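Local coordinates for protein putative 2,5-diketo-D-gluconic acid reductase B (Sinorhizobium meliloti, PDB 3UP8) that probably reduces methylglyoxal to hydroxyacetone with NADPH, and probably 2,5-diketo-D-gluconate as well, as a member of the aldo/keto reductase family, at residues 120-125 with 150-154; 183-187 with 276-281; 202-208 with 244-248. One frame throughout, in Å; residues are numbered along the deposited sequence.

Contact 1: 120-125 with 150-154; sequences DHVDLL and GKVRH
The guanidinium of R153 lies flat over one face of the H121 imidazole, the group centres 3.8 Å apart and the planes within 6° of each other; NH2 sits above the middle of the ring. Two bonds fix the two layers. H121 ND1 donates to D120 OD1 at 2.8 Å, with the oxygen close to the imidazole plane, and R153 NH1 reaches back to G150 O at 2.9 Å, beyond the bend at chi2 (-72°) that folds the arginine over the ring. With an alanine in place of H121, the R153 guanidinium would probably lose the flat surface it rests on, and D120 OD1 this donor. Beside the stack, two neighbouring parallel strands of the barrel pair, joined through helix 136-148 as a beta-alpha-beta unit. V122 N bonds to K151 O and R153 N to V122 O (3.0 Å), while the H154 N to D123 O link, at 129°, is weak. V152 packs on V146 of helix 136-148, and its CG2 lies 3.8 Å from L125 CD2 and 3.9 Å from V122 CG2. The carboxylate of D123 is engaged elsewhere, in a salt bridge with R87, and K151 NZ pairs with D111 of helix 103-117.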
# COMPACT_ATOMS: atom_id res chain seq x y z
N ASP A 120 -5.81 -16.29 -11.59
CA ASP A 120 -7.27 -16.13 -11.72
C ASP A 120 -7.90 -15.18 -10.69
O ASP A 120 -9.09 -14.91 -10.75
CB ASP A 120 -7.97 -17.49 -11.71
CG ASP A 120 -8.00 -18.14 -10.33
OD1 ASP A 120 -7.06 -18.00 -9.52
OD2 ASP A 120 -9.02 -18.81 -10.04
N HIS A 121 -7.09 -14.68 -9.77
CA HIS A 121 -7.59 -13.75 -8.74
C HIS A 121 -6.45 -12.89 -8.21
O HIS A 121 -5.27 -13.28 -8.27
CB HIS A 121 -8.23 -14.50 -7.55
CG HIS A 121 -7.25 -15.28 -6.73
ND1 HIS A 121 -6.75 -16.51 -7.12
CD2 HIS A 121 -6.67 -15.01 -5.53
CE1 HIS A 121 -5.90 -16.95 -6.21
NE2 HIS A 121 -5.84 -16.07 -5.23
N VAL A 122 -6.81 -11.71 -7.73
CA VAL A 122 -5.92 -10.94 -6.90
C VAL A 122 -6.39 -11.05 -5.45
O VAL A 122 -7.56 -11.31 -5.19
CB VAL A 122 -5.82 -9.46 -7.31
CG1 VAL A 122 -5.15 -9.34 -8.68
CG2 VAL A 122 -7.20 -8.78 -7.32
N ASP A 123 -5.48 -10.84 -4.52
CA ASP A 123 -5.87 -10.82 -3.13
C ASP A 123 -6.63 -9.55 -2.79
O ASP A 123 -7.56 -9.60 -2.00
CB ASP A 123 -4.65 -11.01 -2.23
CG ASP A 123 -3.98 -12.36 -2.46
OD1 ASP A 123 -4.33 -13.31 -1.75
OD2 ASP A 123 -3.15 -12.48 -3.38
N LEU A 124 -6.26 -8.44 -3.44
CA LEU A 124 -6.81 -7.13 -3.10
C LEU A 124 -6.97 -6.27 -4.35
O LEU A 124 -6.04 -6.17 -5.17
CB LEU A 124 -5.88 -6.40 -2.10
CG LEU A 124 -6.32 -5.06 -1.50
CD1 LEU A 124 -7.74 -5.11 -0.87
CD2 LEU A 124 -5.26 -4.52 -0.47
N LEU A 125 -8.14 -5.66 -4.49
CA LEU A 125 -8.40 -4.74 -5.60
C LEU A 125 -8.88 -3.42 -5.04
O LEU A 125 -9.82 -3.38 -4.24
CB LEU A 125 -9.44 -5.31 -6.57
CG LEU A 125 -9.74 -4.49 -7.83
CD1 LEU A 125 -8.52 -4.48 -8.76
CD2 LEU A 125 -10.97 -5.00 -8.59
N GLY A 150 -15.18 -14.34 -7.49
CA GLY A 150 -13.99 -15.10 -7.08
C GLY A 150 -12.71 -14.58 -7.72
O GLY A 150 -11.65 -15.22 -7.65
N LYS A 151 -12.79 -13.40 -8.31
CA LYS A 151 -11.66 -12.82 -9.02
C LYS A 151 -10.83 -11.92 -8.11
O LYS A 151 -9.70 -11.58 -8.43
CB LYS A 151 -12.13 -12.06 -10.24
CG LYS A 151 -12.78 -13.02 -11.25
CD LYS A 151 -13.20 -12.32 -12.50
CE LYS A 151 -13.93 -13.32 -13.42
NZ LYS A 151 -14.48 -12.55 -14.53
N VAL A 152 -11.42 -11.56 -6.97
CA VAL A 152 -10.80 -10.66 -6.01
C VAL A 152 -11.17 -11.18 -4.62
O VAL A 152 -12.34 -11.40 -4.35
CB VAL A 152 -11.37 -9.23 -6.15
CG1 VAL A 152 -10.80 -8.30 -5.09
CG2 VAL A 152 -11.09 -8.66 -7.53
N ARG A 153 -10.18 -11.37 -3.75
CA ARG A 153 -10.46 -11.91 -2.42
C ARG A 153 -10.99 -10.80 -1.50
O ARG A 153 -11.96 -10.99 -0.76
CB ARG A 153 -9.21 -12.57 -1.82
CG ARG A 153 -8.75 -13.85 -2.54
CD ARG A 153 -9.67 -15.06 -2.29
NE ARG A 153 -9.28 -16.22 -3.12
CZ ARG A 153 -9.75 -16.48 -4.34
NH1 ARG A 153 -10.64 -15.67 -4.93
NH2 ARG A 153 -9.32 -17.55 -5.00
N HIS A 154 -10.35 -9.63 -1.57
CA HIS A 154 -10.67 -8.51 -0.70
C HIS A 154 -10.71 -7.25 -1.53
O HIS A 154 -10.07 -7.16 -2.58
CB HIS A 154 -9.60 -8.40 0.38
CG HIS A 154 -9.40 -9.67 1.13
ND1 HIS A 154 -10.26 -10.09 2.11
CD2 HIS A 154 -8.44 -10.62 1.03
CE1 HIS A 154 -9.85 -11.26 2.58
NE2 HIS A 154 -8.75 -11.60 1.94

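Contact 2: 183-187 with 276-281; sequences YHPYL and VRELAR
This is a loop-to-helix contact at the periphery of the barrel: the 183-187 loop, which follows strand 176-182, packs against the C-terminal part of helix 270-277 and the chain that follows. Both partners are tightly turned, with a type I turn from H184 to L187 and another from R277 to A280, and their nearest CA atoms are those of Y186 and A280, 4.0 Å apart. P185 and V276 lie side by side; V276 CG1, anti to its own backbone N (chi1 174°), meets both CB and CG of the proline ring, the P185 CB to V276 CG1 distance being 3.8 Å. L279 fills the next place along, sending CD1 to P185 CB at 4.0 Å while its CB approaches Y186 CE1, also at 4.0 Å. The Y186 and L279 side chains lie alongside each other, pointing the same way, and Y186 CD1 is 3.4 Å from L279 O. A single hydrogen bond crosses the contact: R281 N donates to Y186 O at 2.9 Å, almost straight at 169°, although the donor stands 44° out of the carbonyl plane. Within the loop, the H184 imidazole offers ND1 to Y186 N in a weak bond. The far end of the tyrosine is held from outside, since its hydroxyl bonds to D217 and its ring makes a cation-pi contact with K213. L220 touches Y186, V276 and L279, and W238 touches P185 and V276, extending the apolar packing from helices 218-227 and 231-240. The 183-187 segment is a beta-alpha loop at the C-terminal end of a TIM-barrel strand, packed here, away from the annotated sites, against a helix that comes after the last barrel strand and helix 254-261.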
# COMPACT_ATOMS: atom_id res chain seq x y z
N TYR A 183 1.75 8.38 3.01
CA TYR A 183 1.97 8.52 4.45
C TYR A 183 3.47 8.38 4.74
O TYR A 183 4.10 7.39 4.38
CB TYR A 183 1.15 7.48 5.23
CG TYR A 183 1.07 7.71 6.73
CD1 TYR A 183 1.20 8.98 7.28
CD2 TYR A 183 0.84 6.63 7.59
CE1 TYR A 183 1.12 9.18 8.68
CE2 TYR A 183 0.75 6.81 8.98
CZ TYR A 183 0.88 8.08 9.50
OH TYR A 183 0.80 8.23 10.87
N HIS A 184 4.01 9.42 5.36
CA HIS A 184 5.43 9.53 5.70
C HIS A 184 5.51 10.59 6.80
O HIS A 184 4.50 11.23 7.10
CB HIS A 184 6.25 9.94 4.47
CG HIS A 184 5.68 11.10 3.72
ND1 HIS A 184 5.74 12.40 4.18
CD2 HIS A 184 5.03 11.16 2.52
CE1 HIS A 184 5.14 13.20 3.32
NE2 HIS A 184 4.71 12.48 2.30
N PRO A 185 6.69 10.77 7.42
CA PRO A 185 6.75 11.68 8.57
C PRO A 185 6.28 13.13 8.30
O PRO A 185 5.82 13.81 9.23
CB PRO A 185 8.22 11.65 8.95
CG PRO A 185 8.68 10.27 8.52
CD PRO A 185 7.96 10.04 7.22
N TYR A 186 6.35 13.58 7.05
CA TYR A 186 6.00 14.98 6.71
C TYR A 186 4.52 15.22 6.41
O TYR A 186 4.09 16.38 6.25
CB TYR A 186 6.91 15.50 5.60
CG TYR A 186 8.35 15.17 5.91
CD1 TYR A 186 9.05 15.86 6.91
CD2 TYR A 186 9.00 14.14 5.23
CE1 TYR A 186 10.38 15.52 7.22
CE2 TYR A 186 10.30 13.79 5.53
CZ TYR A 186 10.99 14.48 6.51
OH TYR A 186 12.27 14.10 6.75
N LEU A 187 3.73 14.15 6.35
CA LEU A 187 2.29 14.29 6.10
C LEU A 187 1.48 13.66 7.23
O LEU A 187 1.47 12.44 7.38
CB LEU A 187 1.90 13.67 4.75
CG LEU A 187 0.42 13.75 4.37
CD1 LEU A 187 -0.08 15.21 4.31
CD2 LEU A 187 0.22 13.05 3.03
N VAL A 276 9.22 11.81 15.69
CA VAL A 276 9.02 11.63 14.25
C VAL A 276 7.67 12.22 13.84
O VAL A 276 7.56 12.84 12.78
CB VAL A 276 9.16 10.16 13.81
CG1 VAL A 276 8.80 10.01 12.34
CG2 VAL A 276 10.58 9.70 14.01
N ARG A 277 6.67 12.07 14.70
CA ARG A 277 5.34 12.63 14.49
C ARG A 277 5.35 14.17 14.35
O ARG A 277 4.54 14.74 13.60
CB ARG A 277 4.40 12.18 15.62
CG ARG A 277 2.91 12.42 15.36
CD ARG A 277 2.11 12.42 16.66
NE ARG A 277 0.99 13.37 16.64
CZ ARG A 277 1.09 14.69 16.86
NH1 ARG A 277 2.26 15.26 17.13
NH2 ARG A 277 0.00 15.46 16.81
N GLU A 278 6.28 14.82 15.06
CA GLU A 278 6.45 16.28 15.02
C GLU A 278 6.93 16.84 13.67
O GLU A 278 6.89 18.05 13.45
CB GLU A 278 7.43 16.76 16.10
CG GLU A 278 7.00 16.52 17.54
CD GLU A 278 5.67 17.19 17.92
OE1 GLU A 278 5.25 18.15 17.23
OE2 GLU A 278 5.07 16.74 18.92
N LEU A 279 7.42 15.96 12.80
CA LEU A 279 7.92 16.37 11.49
C LEU A 279 6.84 16.76 10.48
O LEU A 279 7.17 17.27 9.41
CB LEU A 279 8.83 15.28 10.89
CG LEU A 279 10.14 14.99 11.63
CD1 LEU A 279 10.87 13.80 10.99
CD2 LEU A 279 11.03 16.23 11.69
N ALA A 280 5.56 16.55 10.81
CA ALA A 280 4.46 16.84 9.89
C ALA A 280 4.40 18.33 9.50
O ALA A 280 4.56 19.21 10.35
CB ALA A 280 3.13 16.37 10.46
N ARG A 281 4.20 18.58 8.20
CA ARG A 281 4.20 19.93 7.64
C ARG A 281 2.90 20.13 6.86
O ARG A 281 2.43 19.21 6.18
CB ARG A 281 5.38 20.12 6.67
CG ARG A 281 6.79 19.94 7.25
CD ARG A 281 7.23 21.14 8.10
NE ARG A 281 7.06 22.42 7.40
CZ ARG A 281 6.66 23.55 7.98
NH1 ARG A 281 6.39 23.59 9.28
NH2 ARG A 281 6.52 24.66 7.25

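Contact 3: 202-208 with 244-248; sequences SLTSYYA and DVIVL
S202 OG and T204 OG1 both face I246 CD1, the serine oxygen at 3.2 Å and the threonine oxygen at 3.6 Å. Further along the same face T204 CG2, anti to the backbone N, reaches L248 CG at 3.8 Å. V247, on the other face, is touched by A208 from the loop after the strand, V247 CG2 to A208 CB 3.9 Å. Between the two strands runs a ladder of four backbone hydrogen bonds, L203 N to D244 O, I246 N to L203 O, S205 N to I246 O (2.7 Å) and L248 N to S205 O, all at N-H...O angles of 157° or more. The strand axes, 4.5 Å apart at their closest, diverge by only 23° in direction. Past the ladder, a water accepts a hydrogen bond from A208 N and donates to L248 O at 2.6 Å and to S205 OG at 3.2 Å, tying the chain after the strand to its neighbour. The second shell sets the hydroxyls: T178 bonds S202 OG and T204 OG1, S29 also bonds S202 OG, and Y183 O holds S205 OG. D244 forms a salt bridge with R197, while L248 packs on H63 and D65. Strands 202-206 and 245-249 are the seventh and eighth of the parallel barrel, paired as neighbouring strands of a TIM barrel.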
# COMPACT_ATOMS: atom_id res chain seq x y z
N SER A 202 -7.51 -0.95 7.54
CA SER A 202 -6.14 -0.50 7.71
C SER A 202 -5.83 0.71 6.83
O SER A 202 -6.65 1.15 6.01
CB SER A 202 -5.16 -1.64 7.38
OG SER A 202 -5.36 -2.07 6.04
N LEU A 203 -4.65 1.25 7.03
CA LEU A 203 -4.08 2.24 6.16
C LEU A 203 -2.85 1.62 5.50
O LEU A 203 -1.95 1.09 6.18
CB LEU A 203 -3.71 3.47 6.98
CG LEU A 203 -3.23 4.71 6.26
CD1 LEU A 203 -3.43 5.92 7.18
CD2 LEU A 203 -1.77 4.56 5.85
N THR A 204 -2.80 1.67 4.18
CA THR A 204 -1.59 1.29 3.49
C THR A 204 -0.82 2.52 3.03
O THR A 204 -1.34 3.35 2.30
CB THR A 204 -1.87 0.36 2.31
OG1 THR A 204 -2.53 -0.81 2.79
CG2 THR A 204 -0.54 -0.04 1.64
N SER A 205 0.43 2.62 3.48
CA SER A 205 1.30 3.77 3.18
C SER A 205 2.08 3.61 1.88
O SER A 205 2.70 2.57 1.65
CB SER A 205 2.30 3.96 4.33
OG SER A 205 3.39 4.76 3.91
N TYR A 206 2.06 4.66 1.06
CA TYR A 206 3.06 4.82 -0.01
C TYR A 206 3.86 6.11 0.20
O TYR A 206 3.44 7.01 0.95
CB TYR A 206 2.46 4.72 -1.43
CG TYR A 206 1.50 5.82 -1.86
CD1 TYR A 206 1.98 7.05 -2.31
CD2 TYR A 206 0.12 5.61 -1.84
CE1 TYR A 206 1.10 8.06 -2.72
CE2 TYR A 206 -0.77 6.61 -2.25
CZ TYR A 206 -0.27 7.83 -2.69
OH TYR A 206 -1.11 8.83 -3.11
N TYR A 207 5.01 6.18 -0.47
CA TYR A 207 5.96 7.32 -0.39
C TYR A 207 6.56 7.50 1.01
O TYR A 207 6.77 8.63 1.46
CB TYR A 207 5.32 8.64 -0.86
CG TYR A 207 5.79 9.11 -2.22
CD1 TYR A 207 4.88 9.52 -3.18
CD2 TYR A 207 7.16 9.16 -2.53
CE1 TYR A 207 5.31 9.95 -4.44
CE2 TYR A 207 7.60 9.59 -3.78
CZ TYR A 207 6.66 9.98 -4.73
OH TYR A 207 7.06 10.39 -5.98
N ALA A 208 6.82 6.39 1.68
CA ALA A 208 7.47 6.40 3.00
C ALA A 208 8.73 7.30 3.05
O ALA A 208 8.98 7.94 4.07
CB ALA A 208 7.82 4.99 3.42
N ASP A 244 -2.34 -0.81 12.79
CA ASP A 244 -3.18 -0.79 11.58
C ASP A 244 -2.53 -0.17 10.35
O ASP A 244 -3.24 0.20 9.40
CB ASP A 244 -4.52 -0.08 11.83
CG ASP A 244 -5.22 -0.57 13.09
OD1 ASP A 244 -5.63 -1.75 13.13
OD2 ASP A 244 -5.34 0.23 14.05
N VAL A 245 -1.20 -0.04 10.36
CA VAL A 245 -0.50 0.58 9.23
C VAL A 245 0.35 -0.43 8.50
O VAL A 245 1.08 -1.22 9.12
CB VAL A 245 0.37 1.79 9.66
CG1 VAL A 245 1.11 2.39 8.46
CG2 VAL A 245 -0.48 2.84 10.35
N ILE A 246 0.24 -0.41 7.18
CA ILE A 246 1.01 -1.25 6.29
C ILE A 246 1.88 -0.28 5.50
O ILE A 246 1.46 0.85 5.24
CB ILE A 246 0.05 -2.01 5.34
CG1 ILE A 246 -0.88 -2.91 6.15
CG2 ILE A 246 0.81 -2.79 4.27
CD1 ILE A 246 -2.32 -2.92 5.66
N VAL A 247 3.08 -0.72 5.12
CA VAL A 247 3.97 0.14 4.35
C VAL A 247 4.44 -0.55 3.05
O VAL A 247 4.77 -1.73 3.05
CB VAL A 247 5.16 0.66 5.24
CG1 VAL A 247 6.01 -0.50 5.76
CG2 VAL A 247 6.01 1.66 4.48
N LEU A 248 4.42 0.20 1.96
CA LEU A 248 4.96 -0.24 0.67
C LEU A 248 6.34 0.39 0.46
O LEU A 248 6.52 1.57 0.69
CB LEU A 248 4.03 0.18 -0.48
CG LEU A 248 2.62 -0.44 -0.44
CD1 LEU A 248 1.79 0.08 -1.60
CD2 LEU A 248 2.69 -1.96 -0.46
O HOH W 1 5.58 3.74 1.77
O HOH W 2 6.12 3.85 -1.67

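Contacts 1 and 3 are two seams of one eight-stranded parallel barrel, their centres 20 Å apart and nearest atoms about 6 Å apart. Contact 2 lies on the other side of the chain's centre from contact 1, 33 Å between centres, but touches contact 3, its centre 14 Å away: Y183 N is 3.0 Å from Y206 O, a probable hydrogen bond. In sequence, contact 3 is nested within the loop that contact 2 closes. Contact 3 is nearest the predicted catalytic residues, the L248 side chain being about 5 Å from that of K95 and about 6 Å from that of Y70; in contact 1, the L125 side chain approaches that of K95 to about 6 Å.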